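Local atomic coordinates of fatty acid biosynthesis transcriptional regulator (Streptococcus pneumoniae, PDB entry 6JBX), a protein that binds DNA as a MarR-family transcriptional regulator and represses the fatty acid synthesis pathway of the pneumococcus together with its co-repressor acyl-ACP. Residues Pro56-Ser61 and Val99-Thr104; Met46-Val51 and Lys65-Thr70. All blocks are in the same frame, centred on the assembly; numbering follows the deposited sequence.

How the contacts relate
Both contacts lie in the winged helix-turn-helix domain and share helix 60-67, contact 1 at its beginning and contact 2 at its end; their centres are about 11 Å apart. Along the chain the segments alternate: 46-51, 56-61, 65-70, 99-104. Contact 1 joins the approach to helix 60-67 to the second wing strand, 99-103, and contact 2 packs the end of that helix against helix 43-54. The two meet where L103 CD2 lies 3.7 Å from I49 O. Both bring backbone N-H groups to DNA phosphates, two to one of chain D in contact 1 and one to one of chain C in contact 2, which illustrates how a compact domain fixes its DNA-binding groups relative to one another.

Contact 1: Pro56-Ser61 and Val99-Thr104. With nucleotides of chain D.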
# COMPACT_ATOMS: atom_id res chain seq x y z
N PRO A 56 -18.64 13.84 8.80
CA PRO A 56 -19.32 14.95 8.11
C PRO A 56 -18.92 16.31 8.71
O PRO A 56 -18.67 16.39 9.93
CB PRO A 56 -20.81 14.63 8.30
CG PRO A 56 -20.83 13.11 8.30
CD PRO A 56 -19.56 12.72 9.03
N ASP A 57 -18.78 17.31 7.84
CA ASP A 57 -18.36 18.70 8.16
C ASP A 57 -16.86 18.82 8.52
O ASP A 57 -16.42 19.89 8.95
CB ASP A 57 -19.25 19.32 9.24
CG ASP A 57 -20.65 19.59 8.72
OD1 ASP A 57 -20.83 19.60 7.46
OD2 ASP A 57 -21.54 19.79 9.55
N VAL A 58 -16.06 17.81 8.27
CA VAL A 58 -14.63 17.94 8.46
C VAL A 58 -14.07 19.05 7.55
O VAL A 58 -14.62 19.45 6.52
CB VAL A 58 -13.97 16.58 8.20
CG1 VAL A 58 -14.15 16.13 6.75
CG2 VAL A 58 -12.50 16.58 8.59
N THR A 59 -12.95 19.61 7.94
CA THR A 59 -12.38 20.71 7.18
C THR A 59 -11.19 20.22 6.34
O THR A 59 -10.58 19.19 6.64
CB THR A 59 -11.90 21.83 8.11
OG1 THR A 59 -10.68 21.42 8.73
CG2 THR A 59 -12.90 22.17 9.20
N PRO A 60 -10.78 21.02 5.35
CA PRO A 60 -9.58 20.60 4.62
C PRO A 60 -8.36 20.33 5.50
O PRO A 60 -7.64 19.34 5.27
CB PRO A 60 -9.29 21.79 3.70
CG PRO A 60 -10.66 22.30 3.36
CD PRO A 60 -11.42 22.17 4.67
N SER A 61 -8.11 21.22 6.47
CA SER A 61 -6.99 21.04 7.40
C SER A 61 -7.08 19.67 8.08
O SER A 61 -6.08 18.98 8.17
CB SER A 61 -6.92 22.16 8.41
OG SER A 61 -6.77 23.41 7.74
N VAL A 99 -13.84 25.99 5.94
CA VAL A 99 -14.69 25.27 4.98
C VAL A 99 -15.09 23.95 5.62
O VAL A 99 -14.26 23.26 6.18
CB VAL A 99 -14.00 25.07 3.61
CG1 VAL A 99 -14.70 24.03 2.75
CG2 VAL A 99 -13.89 26.38 2.84
N HIS A 100 -16.37 23.63 5.53
CA HIS A 100 -16.88 22.36 6.01
C HIS A 100 -17.21 21.48 4.80
O HIS A 100 -17.84 21.94 3.84
CB HIS A 100 -18.13 22.57 6.89
CG HIS A 100 -17.87 23.33 8.15
ND1 HIS A 100 -17.03 22.86 9.14
CD2 HIS A 100 -18.35 24.51 8.58
CE1 HIS A 100 -16.99 23.73 10.14
NE2 HIS A 100 -17.81 24.74 9.82
N LEU A 101 -16.79 20.23 4.84
CA LEU A 101 -16.95 19.33 3.69
C LEU A 101 -18.00 18.27 4.02
O LEU A 101 -18.02 17.76 5.13
CB LEU A 101 -15.63 18.64 3.38
CG LEU A 101 -14.44 19.55 3.15
CD1 LEU A 101 -13.16 18.73 3.26
CD2 LEU A 101 -14.53 20.25 1.80
N HIS A 102 -18.78 17.88 3.04
CA HIS A 102 -19.69 16.74 3.23
C HIS A 102 -19.95 16.06 1.88
O HIS A 102 -19.77 16.68 0.78
CB HIS A 102 -20.98 17.17 3.93
CG HIS A 102 -21.85 18.07 3.11
ND1 HIS A 102 -22.76 17.59 2.18
CD2 HIS A 102 -22.01 19.41 3.13
CE1 HIS A 102 -23.41 18.60 1.64
NE2 HIS A 102 -22.98 19.73 2.22
N LEU A 103 -20.36 14.80 1.98
CA LEU A 103 -20.54 13.99 0.80
C LEU A 103 -21.88 14.34 0.17
O LEU A 103 -22.87 14.46 0.86
CB LEU A 103 -20.51 12.49 1.15
CG LEU A 103 -19.19 11.91 1.66
CD1 LEU A 103 -19.27 10.40 1.68
CD2 LEU A 103 -18.00 12.35 0.82
N THR A 104 -21.91 14.40 -1.16
CA THR A 104 -23.16 14.42 -1.90
C THR A 104 -23.80 13.02 -1.78
O THR A 104 -23.24 12.11 -1.17
CB THR A 104 -22.95 14.79 -3.37
OG1 THR A 104 -22.23 13.77 -4.07
CG2 THR A 104 -22.25 16.12 -3.54
P DA D 5 -9.89 25.08 6.48
OP1 DA D 5 -11.36 24.81 6.41
OP2 DA D 5 -8.98 24.04 7.02
O5' DA D 5 -9.41 25.55 5.05
C5' DA D 5 -10.24 26.44 4.34
C4' DA D 5 -9.49 27.06 3.19
O4' DA D 5 -8.20 27.54 3.59
C3' DA D 5 -9.21 26.13 2.00
O3' DA D 5 -10.31 26.28 1.09
C2' DA D 5 -7.88 26.65 1.47
C1' DA D 5 -7.59 27.86 2.37
N9 DA D 5 -6.17 28.10 2.62
C8 DA D 5 -5.34 27.42 3.47
N7 DA D 5 -4.09 27.84 3.45
C5 DA D 5 -4.12 28.88 2.53
C6 DA D 5 -3.11 29.74 2.05
N6 DA D 5 -1.84 29.69 2.46
N1 DA D 5 -3.45 30.65 1.11
C2 DA D 5 -4.73 30.69 0.70
N3 DA D 5 -5.77 29.95 1.09
C4 DA D 5 -5.38 29.04 2.00
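In the winged helix-turn-helix, the loop entering helix 60-67 runs beside wing strand 99-103, and V58 and L101 make the central backbone link: L101 N donates to V58 O over 2.9 Å. One residue earlier, the D57 N-H reaches L101 O in a weak, bent bond. The D57 carbonyl is taken by a side chain instead. H100, its CG beside the backbone N (chi1 -64°), brings ND1 to within 3.0 Å of D57 O, on a lone pair in the carbonyl plane. The D57 carboxylate lies aslant the H100 side chain, its plane turned 51° from the ring, with OD1 nearest CB and not ND1.

Farther along, P60 CD packs 4.0 Å from V99 CB and also meets L101 CD1, while T59 CA makes a CH...O contact with V99 O. Beside this packing, two backbone donors meet one phosphate of DA5 of chain D: V99 N binds OP1 at 2.8 Å and S61 N binds OP2 at 3.0 Å. The phosphate thus spans wing strand and helix start, where T59 is the N-cap, its OG1 bonded to Q62 N.

On its other edge strand 99-103 pairs antiparallel with strand 87-91, and inward V58 and L101 rest on I52 of helix 43-54, with P60 and L101 against L78 of helix 71-84.

Contact 2: Met46-Val51 and Lys65-Thr70; sequences MHTIDV and KELMVT. With nucleotides of chain C.
L67 reaches helix 43-54 with both of its methyl groups, each meeting a different neighbour. CD2 lies 3.8 Å from V51 CG2 and 4.0 Å from H47 CB, two residues one helical turn apart, while CD1 comes to 3.5 Å from T48 OG1, the leucine lying roughly perpendicular to the threonine side chain. V51 uses the same CG2 branch on E66, 3.6 Å from its CG, and the two side chains run antiparallel alongside each other. With CG anti to the backbone N (chi1 177°) and a bend at chi2, E66 offers its aliphatic CG to the valine and turns its carboxylate elsewhere. H47 takes part through CB, its imidazole leading away. No hydrogen bond joins the two segments; the contact is van der Waals packing, mostly of methyl and methylene groups, with the T48 hydroxyl oxygen against a leucine methyl.

Behind this first shell, T48 also packs on S77, L78 and L81 of helix 71-84, so a third helix backs the residue that meets L67. Within helix 43-54, V51 N bonds to H47 O, linking the two residues that flank L67 CD2.

Just past L67 the helix ends: M68 adopts positive phi (63°), and V69 leads to T70, the N-cap of helix 71-84. There T70 N donates an almost straight bond of 2.8 Å (170°) to OP2 of DC15 of chain C, and the hydroxyl adds a weak one. V69 O accepts from S64 OG, tying the turn back to helix 60-67.

Helix 60-67, this turn and helix 71-84 form the helix-turn-helix of the MarR family, with helix 43-54 packed against it and the turn presented to the DNA backbone.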
# COMPACT_ATOMS: atom_id res chain seq x y z
N MET A 46 -10.65 8.02 -3.33
CA MET A 46 -11.51 7.25 -2.43
C MET A 46 -11.07 7.48 -0.97
O MET A 46 -11.91 7.56 -0.09
CB MET A 46 -11.47 5.76 -2.78
CG MET A 46 -12.50 4.92 -2.09
SD MET A 46 -14.24 5.29 -2.45
CE MET A 46 -14.69 5.89 -0.83
N HIS A 47 -9.78 7.71 -0.73
CA HIS A 47 -9.37 7.97 0.65
C HIS A 47 -9.95 9.31 1.14
O HIS A 47 -10.37 9.39 2.27
CB HIS A 47 -7.84 7.96 0.82
CG HIS A 47 -7.25 6.60 0.63
ND1 HIS A 47 -5.94 6.44 0.22
CD2 HIS A 47 -7.80 5.37 0.73
CE1 HIS A 47 -5.70 5.15 0.09
NE2 HIS A 47 -6.83 4.47 0.40
N THR A 48 -9.91 10.34 0.31
CA THR A 48 -10.50 11.63 0.66
C THR A 48 -11.99 11.46 0.89
O THR A 48 -12.51 11.90 1.92
CB THR A 48 -10.19 12.69 -0.39
OG1 THR A 48 -8.78 12.77 -0.51
CG2 THR A 48 -10.75 14.05 -0.04
N ILE A 49 -12.67 10.72 0.03
CA ILE A 49 -14.11 10.52 0.20
C ILE A 49 -14.37 9.85 1.56
O ILE A 49 -15.35 10.18 2.26
CB ILE A 49 -14.71 9.72 -0.96
CG1 ILE A 49 -14.72 10.56 -2.25
CG2 ILE A 49 -16.09 9.19 -0.63
CD1 ILE A 49 -15.30 9.86 -3.44
N ASP A 50 -13.52 8.91 1.92
CA ASP A 50 -13.65 8.08 3.13
C ASP A 50 -13.55 8.96 4.39
O ASP A 50 -14.39 8.86 5.27
CB ASP A 50 -12.54 7.02 3.13
CG ASP A 50 -12.71 5.96 4.18
OD1 ASP A 50 -13.85 5.45 4.32
OD2 ASP A 50 -11.71 5.67 4.88
N VAL A 51 -12.56 9.82 4.44
CA VAL A 51 -12.42 10.73 5.56
C VAL A 51 -13.70 11.57 5.71
O VAL A 51 -14.25 11.69 6.81
CB VAL A 51 -11.18 11.62 5.39
CG1 VAL A 51 -11.14 12.73 6.43
CG2 VAL A 51 -9.89 10.81 5.43
N LYS A 65 -4.35 16.46 7.84
CA LYS A 65 -3.70 15.77 8.95
C LYS A 65 -4.04 14.27 8.89
O LYS A 65 -3.18 13.43 9.12
CB LYS A 65 -4.17 16.36 10.28
CG LYS A 65 -3.69 17.78 10.55
CD LYS A 65 -4.20 18.36 11.85
CE LYS A 65 -3.89 19.84 12.01
NZ LYS A 65 -5.11 20.61 12.32
N GLU A 66 -5.29 13.95 8.59
CA GLU A 66 -5.72 12.58 8.58
C GLU A 66 -5.03 11.80 7.44
O GLU A 66 -4.82 10.59 7.56
CB GLU A 66 -7.24 12.54 8.49
CG GLU A 66 -7.83 11.14 8.39
CD GLU A 66 -7.60 10.24 9.59
OE1 GLU A 66 -7.89 10.68 10.72
OE2 GLU A 66 -7.14 9.09 9.38
N LEU A 67 -4.70 12.46 6.33
CA LEU A 67 -4.14 11.75 5.15
C LEU A 67 -2.62 11.95 5.08
O LEU A 67 -1.98 11.31 4.27
CB LEU A 67 -4.78 12.27 3.85
CG LEU A 67 -6.25 11.90 3.60
CD1 LEU A 67 -6.67 12.37 2.22
CD2 LEU A 67 -6.51 10.41 3.75
N MET A 68 -2.07 12.86 5.87
CA MET A 68 -0.64 13.06 5.91
C MET A 68 -0.14 13.53 4.54
O MET A 68 0.82 13.02 4.00
CB MET A 68 0.08 11.77 6.35
CG MET A 68 -0.48 11.14 7.64
SD MET A 68 0.10 9.44 7.98
CE MET A 68 -1.41 8.50 7.70
N VAL A 69 -0.84 14.51 3.96
CA VAL A 69 -0.36 15.25 2.79
C VAL A 69 -0.64 16.72 3.07
O VAL A 69 -1.44 17.03 3.94
CB VAL A 69 -1.04 14.83 1.47
CG1 VAL A 69 -0.88 13.34 1.21
CG2 VAL A 69 -2.51 15.20 1.44
N THR A 70 -0.03 17.59 2.28
CA THR A 70 -0.14 18.99 2.53
C THR A 70 -1.50 19.51 2.09
O THR A 70 -2.24 18.83 1.40
CB THR A 70 0.92 19.80 1.79
OG1 THR A 70 0.51 19.95 0.43
CG2 THR A 70 2.28 19.17 1.89
P DC C 15 2.46 15.85 0.03
OP1 DC C 15 2.80 15.15 1.28
OP2 DC C 15 1.21 16.64 -0.10
O5' DC C 15 3.53 16.90 -0.47
C5' DC C 15 4.89 16.48 -0.56
C4' DC C 15 5.73 17.64 -1.02
O4' DC C 15 5.21 18.11 -2.28
C3' DC C 15 5.69 18.83 -0.07
O3' DC C 15 7.01 19.36 0.07
C2' DC C 15 4.80 19.83 -0.77
C1' DC C 15 5.02 19.51 -2.24
N1 DC C 15 3.88 19.84 -3.12
C2 DC C 15 4.12 20.49 -4.33
O2 DC C 15 5.29 20.77 -4.63
N3 DC C 15 3.08 20.81 -5.13
C4 DC C 15 1.84 20.49 -4.76
N4 DC C 15 0.84 20.82 -5.58
C5 DC C 15 1.56 19.82 -3.54
C6 DC C 15 2.60 19.52 -2.75